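Local coordinates for SusD homolog (Bacteroides thetaiotaomicron VPI-5482, PDB 3IHV), which probably binds glycans at the outer membrane of the bacterium as a SusD-family protein, handing them on for uptake, at residues A[147-151]-A[152-156]; A[406-409]-A[410-414]; A[444-448]-A[449-453]; A[517-520]-A[521-524]. One frame throughout, in Å; residues are numbered along the deposited sequence.

Contact 1 of 4, residues A[147-151]-A[152-156]; sequences SNQNP and ATYVQ
Pro151 lies over one face of the Tyr154 ring, its CA 4.0 Å from the ring centroid in a CH-pi contact. Pro151 CB adds apolar contact with Tyr154 CD2 at 3.8 Å. The phenol end reaches back past the backbone of Gln149, and Tyr154 OH is hydrogen-bonded to the carbonyl of Met146, just before the turn. Backbone bonds close the turn: Thr153 N donates to Asn150 O (2.9 Å), and Tyr154 N donates to Pro151 O (3.2 Å) from well above the carbonyl plane, both i+3 to i bonds, in keeping with the 3-10 turn at 151-153. Side chains reinforce it. With CG anti to the backbone N (chi1 -169°), Asn150 brings OD1 to Ala152 N at 3.0 Å, a nearly straight bond on an in-plane lone pair. Thr153 OG1 has two acceptors for one proton, Asn150 O at 2.6 Å and Gln149 OE1 at 3.0 Å, and the Gln149 and Thr153 side chains cross at about a right angle. One water bridges the carbonyls of Pro151 and Tyr154. This surface turn joins helix 144-147 to helix 159-176; Pro151 touches Cys526, and Ala152 O accepts from Gln528, both beyond helix 520-525.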
loop_
_atom_site.group_PDB
_atom_site.type_symbol
_atom_site.label_atom_id
_atom_site.label_comp_id
_atom_site.label_asym_id
_atom_site.label_seq_id
_atom_site.Cartn_x
_atom_site.Cartn_y
_atom_site.Cartn_z
ATOM N N SER A 147 -13.161 -23.409 -6.963
ATOM C CA SER A 147 -12.720 -22.671 -8.143
ATOM C C SER A 147 -13.081 -23.356 -9.452
ATOM O O SER A 147 -13.057 -22.734 -10.497
ATOM C CB SER A 147 -11.212 -22.440 -8.092
ATOM O OG SER A 147 -10.890 -21.775 -6.896
ATOM N N ASN A 148 -13.383 -24.653 -9.395
ATOM C CA ASN A 148 -13.729 -25.405 -10.584
ATOM C C ASN A 148 -15.223 -25.677 -10.739
ATOM O O ASN A 148 -15.637 -26.369 -11.668
ATOM C CB ASN A 148 -12.881 -26.671 -10.621
ATOM C CG ASN A 148 -11.410 -26.320 -10.790
ATOM O OD1 ASN A 148 -11.065 -25.498 -11.653
ATOM N ND2 ASN A 148 -10.567 -26.838 -9.915
ATOM N N GLN A 149 -16.023 -25.113 -9.839
ATOM C CA GLN A 149 -17.478 -25.280 -9.904
ATOM C C GLN A 149 -18.052 -24.392 -11.014
ATOM O O GLN A 149 -17.465 -23.367 -11.398
ATOM C CB GLN A 149 -18.160 -24.867 -8.583
ATOM C CG GLN A 149 -17.921 -25.727 -7.402
ATOM C CD GLN A 149 -18.532 -25.147 -6.136
ATOM O OE1 GLN A 149 -19.221 -24.071 -6.122
ATOM N NE2 GLN A 149 -18.274 -25.827 -5.054
ATOM N N ASN A 150 -19.246 -24.735 -11.474
ATOM C CA ASN A 150 -19.966 -23.913 -12.432
ATOM C C ASN A 150 -20.167 -22.520 -11.801
ATOM O O ASN A 150 -20.639 -22.416 -10.677
ATOM C CB ASN A 150 -21.302 -24.570 -12.735
ATOM C CG ASN A 150 -22.000 -23.943 -13.901
ATOM O OD1 ASN A 150 -22.263 -22.732 -13.908
ATOM N ND2 ASN A 150 -22.336 -24.757 -14.885
ATOM N N PRO A 151 -19.825 -21.437 -12.520
ATOM C CA PRO A 151 -19.978 -20.108 -11.900
ATOM C C PRO A 151 -21.409 -19.655 -11.594
ATOM O O PRO A 151 -21.577 -18.659 -10.865
ATOM C CB PRO A 151 -19.286 -19.170 -12.866
ATOM C CG PRO A 151 -19.062 -19.931 -14.077
ATOM C CD PRO A 151 -19.248 -21.369 -13.863
ATOM N N ALA A 152 -22.418 -20.382 -12.075
ATOM C CA ALA A 152 -23.791 -20.090 -11.696
ATOM C C ALA A 152 -23.994 -20.376 -10.204
ATOM O O ALA A 152 -24.982 -19.935 -9.621
ATOM C CB ALA A 152 -24.796 -20.878 -12.561
ATOM N N THR A 153 -23.071 -21.142 -9.608
ATOM C CA THR A 153 -23.126 -21.491 -8.187
ATOM C C THR A 153 -22.488 -20.453 -7.261
ATOM O O THR A 153 -22.687 -20.519 -6.057
ATOM C CB THR A 153 -22.442 -22.845 -7.903
ATOM O OG1 THR A 153 -21.019 -22.696 -8.102
ATOM C CG2 THR A 153 -23.116 -24.011 -8.702
ATOM N N TYR A 154 -21.751 -19.490 -7.823
ATOM C CA TYR A 154 -21.059 -18.479 -7.029
ATOM C C TYR A 154 -21.971 -17.396 -6.501
ATOM O O TYR A 154 -22.783 -16.856 -7.215
ATOM C CB TYR A 154 -19.937 -17.814 -7.813
ATOM C CG TYR A 154 -18.819 -18.735 -8.220
ATOM C CD1 TYR A 154 -18.513 -19.879 -7.479
ATOM C CD2 TYR A 154 -18.029 -18.430 -9.311
ATOM C CE1 TYR A 154 -17.457 -20.699 -7.849
ATOM C CE2 TYR A 154 -16.965 -19.236 -9.678
ATOM C CZ TYR A 154 -16.695 -20.363 -8.956
ATOM O OH TYR A 154 -15.649 -21.147 -9.327
ATOM N N VAL A 155 -21.811 -17.104 -5.221
ATOM C CA VAL A 155 -22.574 -16.051 -4.591
ATOM C C VAL A 155 -21.633 -15.166 -3.795
ATOM O O VAL A 155 -20.607 -15.627 -3.247
ATOM C CB VAL A 155 -23.679 -16.578 -3.665
ATOM C CG1 VAL A 155 -24.720 -17.367 -4.463
ATOM C CG2 VAL A 155 -23.109 -17.410 -2.540
ATOM N N GLN A 156 -21.972 -13.891 -3.761
ATOM C CA GLN A 156 -21.223 -12.914 -2.999
ATOM C C GLN A 156 -21.575 -13.064 -1.535
ATOM O O GLN A 156 -22.737 -13.262 -1.205
ATOM C CB GLN A 156 -21.594 -11.523 -3.505
ATOM C CG GLN A 156 -20.989 -11.237 -4.868
ATOM C CD GLN A 156 -21.761 -10.170 -5.614
ATOM O OE1 GLN A 156 -22.963 -10.320 -5.873
ATOM N NE2 GLN A 156 -21.074 -9.082 -5.973
HETATM O O HOH W 1 -20.808 -21.701 -4.108
HETATM O O HOH W 2 -23.477 -16.794 -9.859
#

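Contact 2 of 4, residues A[406-409]-A[410-414]; sequences EALN and EWKHG
The Trp411 ring carries Lys412 CE over one face, 3.6 Å above the plane and displaced toward the rim, while Leu408 CD2 approaches the six-membered ring obliquely, 4.1 Å from CE3. The His413 ring has the carbonyl oxygen of Glu410 above one face, again toward its rim. A bend at chi2 (-74°) turns the Lys412 chain toward the indole, after its CG has passed close to Leu408 O. Under these side chains runs the helical ladder: Glu410 N bonds to Glu406 O, Trp411 N to Ala407 O at 2.8 Å, and Lys412 N to Leu408 O. Water ties the acidic side together. One molecule donates to Glu406 O and Glu410 OE2 and accepts from Asn409 ND2; a second links Glu406 OE2 to Glu410 OE2. These two carboxylate oxygens are 4.8 Å apart, a repulsion probably eased by the second water and by salt bridges of Glu406 to Arg475 and Glu410 to Arg452. Asn409 ND2 also donates to Glu448 O, on helix 448-463, and OD1 packs against Gly414 C at 3.0 Å. Helix 397-412 ends here: His413 takes positive phi (58°), and Gly414 N reaches back to Asn409 O at 3.1 Å on an in-plane lone pair. This 6→1 bond round a residue of positive phi resembles the Schellman motif that ends many helices.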
loop_
_atom_site.group_PDB
_atom_site.type_symbol
_atom_site.label_atom_id
_atom_site.label_comp_id
_atom_site.label_asym_id
_atom_site.label_seq_id
_atom_site.Cartn_x
_atom_site.Cartn_y
_atom_site.Cartn_z
ATOM N N GLU A 406 -5.240 6.018 16.477
ATOM C CA GLU A 406 -6.571 6.251 15.892
ATOM C C GLU A 406 -7.634 5.409 16.594
ATOM O O GLU A 406 -8.658 5.895 17.030
ATOM C CB GLU A 406 -6.556 5.937 14.380
ATOM C CG GLU A 406 -7.894 6.120 13.699
ATOM C CD GLU A 406 -7.884 5.741 12.242
ATOM O OE1 GLU A 406 -6.788 5.432 11.670
ATOM O OE2 GLU A 406 -8.989 5.817 11.664
ATOM N N ALA A 407 -7.358 4.116 16.714
ATOM C CA ALA A 407 -8.346 3.178 17.285
ATOM C C ALA A 407 -8.601 3.424 18.754
ATOM O O ALA A 407 -9.765 3.343 19.218
ATOM C CB ALA A 407 -7.888 1.697 17.056
ATOM N N LEU A 408 -7.544 3.708 19.523
ATOM C CA LEU A 408 -7.749 4.058 20.923
ATOM C C LEU A 408 -8.689 5.252 21.062
ATOM O O LEU A 408 -9.595 5.260 21.893
ATOM C CB LEU A 408 -6.421 4.390 21.605
ATOM C CG LEU A 408 -5.526 3.190 21.968
ATOM C CD1 LEU A 408 -4.129 3.680 22.340
ATOM C CD2 LEU A 408 -6.185 2.450 23.131
ATOM N N ASN A 409 -8.464 6.277 20.244
ATOM C CA ASN A 409 -9.275 7.501 20.325
ATOM C C ASN A 409 -10.705 7.198 19.942
ATOM O O ASN A 409 -11.623 7.711 20.563
ATOM C CB ASN A 409 -8.670 8.567 19.413
ATOM C CG ASN A 409 -9.426 9.859 19.437
ATOM O OD1 ASN A 409 -9.629 10.448 20.493
ATOM N ND2 ASN A 409 -9.790 10.350 18.255
ATOM N N GLU A 410 -10.899 6.333 18.947
ATOM C CA GLU A 410 -12.252 5.986 18.535
ATOM C C GLU A 410 -12.962 5.172 19.616
ATOM O O GLU A 410 -14.117 5.441 19.990
ATOM C CB GLU A 410 -12.235 5.180 17.236
ATOM C CG GLU A 410 -11.707 5.894 16.026
ATOM C CD GLU A 410 -12.540 7.103 15.569
ATOM O OE1 GLU A 410 -13.754 7.207 15.926
ATOM O OE2 GLU A 410 -11.938 7.934 14.838
ATOM N N TRP A 411 -12.266 4.168 20.149
ATOM C CA TRP A 411 -12.870 3.321 21.191
ATOM C C TRP A 411 -13.173 4.045 22.511
ATOM O O TRP A 411 -14.299 3.942 23.061
ATOM C CB TRP A 411 -11.961 2.118 21.400
ATOM C CG TRP A 411 -12.205 1.301 22.550
ATOM C CD1 TRP A 411 -13.407 0.961 23.099
ATOM C CD2 TRP A 411 -11.208 0.586 23.289
ATOM N NE1 TRP A 411 -13.208 0.143 24.169
ATOM C CE2 TRP A 411 -11.871 -0.119 24.297
ATOM C CE3 TRP A 411 -9.819 0.476 23.178
ATOM C CZ2 TRP A 411 -11.193 -0.914 25.232
ATOM C CZ3 TRP A 411 -9.134 -0.298 24.096
ATOM C CH2 TRP A 411 -9.830 -1.005 25.105
ATOM N N LYS A 412 -12.187 4.799 22.992
ATOM C CA LYS A 412 -12.305 5.517 24.253
ATOM C C LYS A 412 -12.945 6.886 24.129
ATOM O O LYS A 412 -13.176 7.521 25.152
ATOM C CB LYS A 412 -10.918 5.741 24.842
ATOM C CG LYS A 412 -9.990 4.523 24.907
ATOM C CD LYS A 412 -10.353 3.591 25.948
ATOM C CE LYS A 412 -9.174 2.651 26.235
ATOM N NZ LYS A 412 -9.534 1.697 27.315
ATOM N N HIS A 413 -13.226 7.335 22.906
ATOM C CA HIS A 413 -13.805 8.656 22.660
ATOM C C HIS A 413 -12.930 9.765 23.230
ATOM O O HIS A 413 -13.380 10.617 23.965
ATOM C CB HIS A 413 -15.219 8.713 23.249
ATOM C CG HIS A 413 -16.095 7.626 22.722
ATOM N ND1 HIS A 413 -16.457 7.553 21.394
ATOM C CD2 HIS A 413 -16.667 6.564 23.332
ATOM C CE1 HIS A 413 -17.213 6.486 21.209
ATOM N NE2 HIS A 413 -17.360 5.874 22.369
ATOM N N GLY A 414 -11.669 9.757 22.844
ATOM C CA GLY A 414 -10.720 10.733 23.346
ATOM C C GLY A 414 -9.357 10.085 23.463
ATOM O O GLY A 414 -9.264 8.881 23.664
HETATM O O HOH W 3 -9.448 8.567 15.924
HETATM O O HOH W 4 -10.796 7.742 12.334
#

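Contact 3 of 4, residues A[444-448]-A[449-453]; sequences QGLDE and TSFRE
Leu446 packs over the hydroxyl of Ser450, its CB and CD2 each 3.3 Å from OG, and sends CD1 to Phe451 CD1 at 4.0 Å, the two side chains crossing at about a right angle. Ser450 OG accepts from Asp447 N at 2.9 Å, while Asp447 OD1 accepts from Ser450 N, also at 2.9 Å and almost straight (173°). These reciprocal bonds form a capping box with Asp447 as N-cap. The serine reaches its bond because OG sits between its backbone N and carbonyl carbon (chi1 63°). Behind the box, Phe451 N bonds to Asp447 O. One turn along, Glu448 and Arg452 lie side by side and point the same way. Glu448 OE2 uses its anti lone pair to take NH2 of Arg452 at 2.9 Å in a salt bridge; the donor's guanidinium plane holds the oxygen but stands 59° from the carboxylate. The NE of Arg452 is engaged by helix 397-412. The cap thus begins helix 448-463 after the loop from helix 417-430. Phe451 is buried against both neighbouring helices, meeting Tyr420 edge-to-face on 417-430 and Ala405 and Asn409 on 397-412.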
loop_
_atom_site.group_PDB
_atom_site.type_symbol
_atom_site.label_atom_id
_atom_site.label_comp_id
_atom_site.label_asym_id
_atom_site.label_seq_id
_atom_site.Cartn_x
_atom_site.Cartn_y
_atom_site.Cartn_z
ATOM N N GLN A 444 -1.039 18.155 24.357
ATOM C CA GLN A 444 -2.066 17.677 25.260
ATOM C C GLN A 444 -3.236 18.630 25.122
ATOM O O GLN A 444 -3.071 19.776 24.657
ATOM C CB GLN A 444 -1.598 17.711 26.711
ATOM C CG GLN A 444 -0.512 16.755 27.020
ATOM C CD GLN A 444 -0.943 15.310 26.837
ATOM O OE1 GLN A 444 -1.851 14.844 27.497
ATOM N NE2 GLN A 444 -0.268 14.610 25.966
ATOM N N GLY A 445 -4.407 18.186 25.574
ATOM C CA GLY A 445 -5.597 19.012 25.510
ATOM C C GLY A 445 -6.504 18.772 24.326
ATOM O O GLY A 445 -7.568 19.402 24.223
ATOM N N LEU A 446 -6.102 17.901 23.411
ATOM C CA LEU A 446 -6.957 17.597 22.251
ATOM C C LEU A 446 -8.100 16.699 22.698
ATOM O O LEU A 446 -7.967 15.908 23.669
ATOM C CB LEU A 446 -6.167 16.913 21.154
ATOM C CG LEU A 446 -5.020 17.670 20.505
ATOM C CD1 LEU A 446 -4.214 16.747 19.639
ATOM C CD2 LEU A 446 -5.519 18.865 19.695
ATOM N N ASP A 447 -9.245 16.813 22.022
ATOM C CA ASP A 447 -10.370 15.958 22.357
ATOM C C ASP A 447 -10.602 14.943 21.266
ATOM O O ASP A 447 -9.813 14.807 20.325
ATOM C CB ASP A 447 -11.632 16.798 22.656
ATOM C CG ASP A 447 -12.186 17.524 21.409
ATOM O OD1 ASP A 447 -11.606 17.447 20.285
ATOM O OD2 ASP A 447 -13.220 18.199 21.556
ATOM N N GLU A 448 -11.676 14.191 21.374
ATOM C CA GLU A 448 -11.920 13.170 20.367
ATOM C C GLU A 448 -11.865 13.671 18.933
ATOM O O GLU A 448 -11.232 13.055 18.069
ATOM C CB GLU A 448 -13.243 12.471 20.636
ATOM C CG GLU A 448 -13.572 11.391 19.590
ATOM C CD GLU A 448 -14.884 10.728 19.866
ATOM O OE1 GLU A 448 -15.459 10.994 20.937
ATOM O OE2 GLU A 448 -15.357 9.973 19.012
ATOM N N THR A 449 -12.511 14.794 18.681
ATOM C CA THR A 449 -12.561 15.340 17.332
ATOM C C THR A 449 -11.246 15.872 16.832
ATOM O O THR A 449 -10.837 15.571 15.708
ATOM C CB THR A 449 -13.574 16.462 17.277
ATOM O OG1 THR A 449 -14.842 15.908 17.639
ATOM C CG2 THR A 449 -13.636 17.063 15.856
ATOM N N SER A 450 -10.571 16.664 17.661
ATOM C CA SER A 450 -9.324 17.252 17.234
ATOM C C SER A 450 -8.196 16.230 17.163
ATOM O O SER A 450 -7.300 16.345 16.323
ATOM C CB SER A 450 -8.973 18.474 18.098
ATOM O OG SER A 450 -8.776 18.136 19.470
ATOM N N PHE A 451 -8.220 15.225 18.036
ATOM C CA PHE A 451 -7.195 14.170 17.950
ATOM C C PHE A 451 -7.413 13.345 16.686
ATOM O O PHE A 451 -6.454 12.993 15.969
ATOM C CB PHE A 451 -7.233 13.300 19.192
ATOM C CG PHE A 451 -6.066 12.391 19.296
ATOM C CD1 PHE A 451 -4.915 12.806 19.948
ATOM C CD2 PHE A 451 -6.135 11.109 18.769
ATOM C CE1 PHE A 451 -3.816 11.942 20.067
ATOM C CE2 PHE A 451 -5.075 10.239 18.889
ATOM C CZ PHE A 451 -3.906 10.657 19.527
ATOM N N ARG A 452 -8.668 13.080 16.379
ATOM C CA ARG A 452 -9.021 12.366 15.162
ATOM C C ARG A 452 -8.475 13.096 13.924
ATOM O O ARG A 452 -7.849 12.478 13.036
ATOM C CB ARG A 452 -10.523 12.203 15.067
ATOM C CG ARG A 452 -10.938 11.527 13.725
ATOM C CD ARG A 452 -12.418 11.423 13.551
ATOM N NE ARG A 452 -13.024 10.560 14.527
ATOM C CZ ARG A 452 -13.842 10.944 15.499
ATOM N NH1 ARG A 452 -14.203 12.217 15.659
ATOM N NH2 ARG A 452 -14.292 10.045 16.339
ATOM N N GLU A 453 -8.676 14.419 13.888
ATOM C CA GLU A 453 -8.215 15.250 12.781
ATOM C C GLU A 453 -6.702 15.194 12.714
ATOM O O GLU A 453 -6.135 15.035 11.603
ATOM C CB GLU A 453 -8.724 16.698 12.949
#

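Contact 4 of 4, residues A[517-520]-A[521-524]; sequences PIPQ and RDMD. With EDO (1,2-ethanediol), chain J; EDO (1,2-ethanediol), chain I.
Ile518 meets the selenium of Met523, modelled as selenomethionine, through CB and CG2, each 3.8 Å from SE; the two side chains cross at about a right angle. Bends at chi2 (-67°) and chi3 bring SE against Ile518, with CG near Pro519 O, while the methyl end leads away. Beside this apolar patch, the Pro519 ring packs its CB 3.3 Å from Asp522 OD2. That carboxylate oxygen is buried without a polar partner in the model; Pro519 and Asp522 both touch Trp81 on helix 75-101. Backbone bonds secure the packed side: Met523 N to Pro519 O and Asp524 N to Gln520 O, both 2.9 Å.

The looser side is made by Gln520, Asp524 and the exposed Arg521. Gln520 bends at chi2 (63°) to bring NE2 to Asp524 OD1 at 2.9 Å; the acceptor lies in the amide plane, but the donor comes from above the carboxylate plane. The other end of the amide, OE1, bonds to Thr72, which fixes its rotation. Asp522 bridges the two regions: while OD2 packs on Pro519, OD1 turns to the extended Arg521, whose NH1 forms a salt bridge with it at 3.2 Å. Asp522 OD1 also accepts a 2.6 Å bond from O1 of an ethanediol (chain J), probably from the crystallisation liquor; a second ethanediol makes only a weak bond. This is a helix N-terminus with proline at the N-cap: Pro519 starts the short helix 520-525, whose first turn is braced by the Gln520-Asp524 side-chain bond, four residues apart.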
loop_
_atom_site.group_PDB
_atom_site.type_symbol
_atom_site.label_atom_id
_atom_site.label_comp_id
_atom_site.label_asym_id
_atom_site.label_seq_id
_atom_site.Cartn_x
_atom_site.Cartn_y
_atom_site.Cartn_z
ATOM N N PRO A 517 -15.981 -1.524 -9.413
ATOM C CA PRO A 517 -17.058 -2.386 -9.838
ATOM C C PRO A 517 -16.630 -3.846 -9.793
ATOM O O PRO A 517 -15.440 -4.150 -9.894
ATOM C CB PRO A 517 -17.255 -1.999 -11.312
ATOM C CG PRO A 517 -15.835 -1.570 -11.773
ATOM C CD PRO A 517 -15.277 -0.893 -10.544
ATOM N N ILE A 518 -17.604 -4.738 -9.709
ATOM C CA ILE A 518 -17.334 -6.153 -9.881
ATOM C C ILE A 518 -17.030 -6.212 -11.390
ATOM O O ILE A 518 -17.754 -5.617 -12.161
ATOM C CB ILE A 518 -18.570 -6.997 -9.583
ATOM C CG1 ILE A 518 -19.069 -6.730 -8.149
ATOM C CG2 ILE A 518 -18.262 -8.471 -9.836
ATOM C CD1 ILE A 518 -18.059 -6.910 -7.026
ATOM N N PRO A 519 -15.930 -6.858 -11.804
ATOM C CA PRO A 519 -15.624 -6.833 -13.245
ATOM C C PRO A 519 -16.769 -7.334 -14.116
ATOM O O PRO A 519 -17.443 -8.324 -13.794
ATOM C CB PRO A 519 -14.386 -7.723 -13.374
ATOM C CG PRO A 519 -13.760 -7.724 -12.017
ATOM C CD PRO A 519 -14.907 -7.590 -11.035
ATOM N N GLN A 520 -16.994 -6.651 -15.219
ATOM C CA GLN A 520 -18.099 -7.024 -16.087
ATOM C C GLN A 520 -17.997 -8.466 -16.559
ATOM O O GLN A 520 -18.999 -9.151 -16.657
ATOM C CB GLN A 520 -18.164 -6.100 -17.299
ATOM C CG GLN A 520 -19.447 -6.274 -18.098
ATOM C CD GLN A 520 -20.673 -5.907 -17.274
ATOM O OE1 GLN A 520 -20.701 -4.869 -16.621
ATOM N NE2 GLN A 520 -21.704 -6.779 -17.307
ATOM N N ARG A 521 -16.788 -8.924 -16.872
ATOM C CA ARG A 521 -16.592 -10.297 -17.317
ATOM C C ARG A 521 -17.154 -11.272 -16.301
ATOM O O ARG A 521 -17.792 -12.241 -16.668
ATOM C CB ARG A 521 -15.114 -10.616 -17.514
ATOM C CG ARG A 521 -14.860 -12.093 -17.941
ATOM C CD ARG A 521 -13.382 -12.525 -17.774
ATOM N NE ARG A 521 -13.222 -13.999 -17.769
ATOM C CZ ARG A 521 -13.155 -14.793 -16.686
ATOM N NH1 ARG A 521 -13.228 -14.325 -15.433
ATOM N NH2 ARG A 521 -13.003 -16.104 -16.860
ATOM N N ASP A 522 -16.903 -11.013 -15.019
ATOM C CA ASP A 522 -17.402 -11.877 -13.950
ATOM C C ASP A 522 -18.885 -11.733 -13.715
ATOM O O ASP A 522 -19.579 -12.723 -13.486
ATOM C CB ASP A 522 -16.563 -11.677 -12.681
ATOM C CG ASP A 522 -15.098 -11.957 -12.942
ATOM O OD1 ASP A 522 -14.705 -13.139 -12.877
ATOM O OD2 ASP A 522 -14.355 -11.063 -13.354
HETATM N N MSE A 523 -19.406 -10.518 -13.842
HETATM C CA MSE A 523 -20.853 -10.298 -13.784
HETATM C C MSE A 523 -21.549 -11.151 -14.834
HETATM O O MSE A 523 -22.563 -11.817 -14.556
HETATM C CB MSE A 523 -21.182 -8.815 -14.055
HETATM C CG MSE A 523 -20.730 -7.858 -12.961
HETATM SE SE MSE A 523 -21.716 -8.122 -11.288
HETATM C CE MSE A 523 -23.463 -8.200 -11.926
ATOM N N ASP A 524 -20.991 -11.120 -16.046
ATOM C CA ASP A 524 -21.523 -11.857 -17.175
ATOM C C ASP A 524 -21.491 -13.383 -17.012
ATOM O O ASP A 524 -22.286 -14.072 -17.639
ATOM C CB ASP A 524 -20.777 -11.484 -18.467
ATOM C CG ASP A 524 -21.069 -10.049 -18.930
ATOM O OD1 ASP A 524 -22.013 -9.415 -18.447
ATOM O OD2 ASP A 524 -20.346 -9.557 -19.795
HETATM C C1 EDO J . -16.309 -16.301 -13.095
HETATM O O1 EDO J . -15.833 -15.372 -12.107
HETATM C C2 EDO J . -15.205 -17.254 -13.492
HETATM O O2 EDO J . -14.590 -17.766 -12.315
HETATM C C1 EDO I . -14.585 -16.034 -9.095
HETATM O O1 EDO I . -13.308 -15.850 -9.668
HETATM C C2 EDO I . -15.139 -14.711 -8.676
HETATM O O2 EDO I . -15.850 -14.103 -9.767
#

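How the contacts relate
Contacts 2 and 3 meet directly, centres about 10 Å apart: one ends helix 397-412, the other starts helix 448-463, and they are joined by a salt bridge and a probable hydrogen bond. Contacts 1 and 4 form a second pair, centres about 13 Å apart, touching where Gln156 packs on Ile518 although they are far apart in sequence. The pairs lie far from each other, contacts 1 and 3 about 48 Å between centres. Contacts 1 and 3 are at the surface, 2 and 4 partly buried. Contact 1 is a turn of neutral polar groups and a proline-tyrosine pair; contact 2 has water-bridged carboxylates beside an indole, contact 3 a capping box and a salt bridge, and 4 combines selenium packing with an amide-carboxylate bond on the open side.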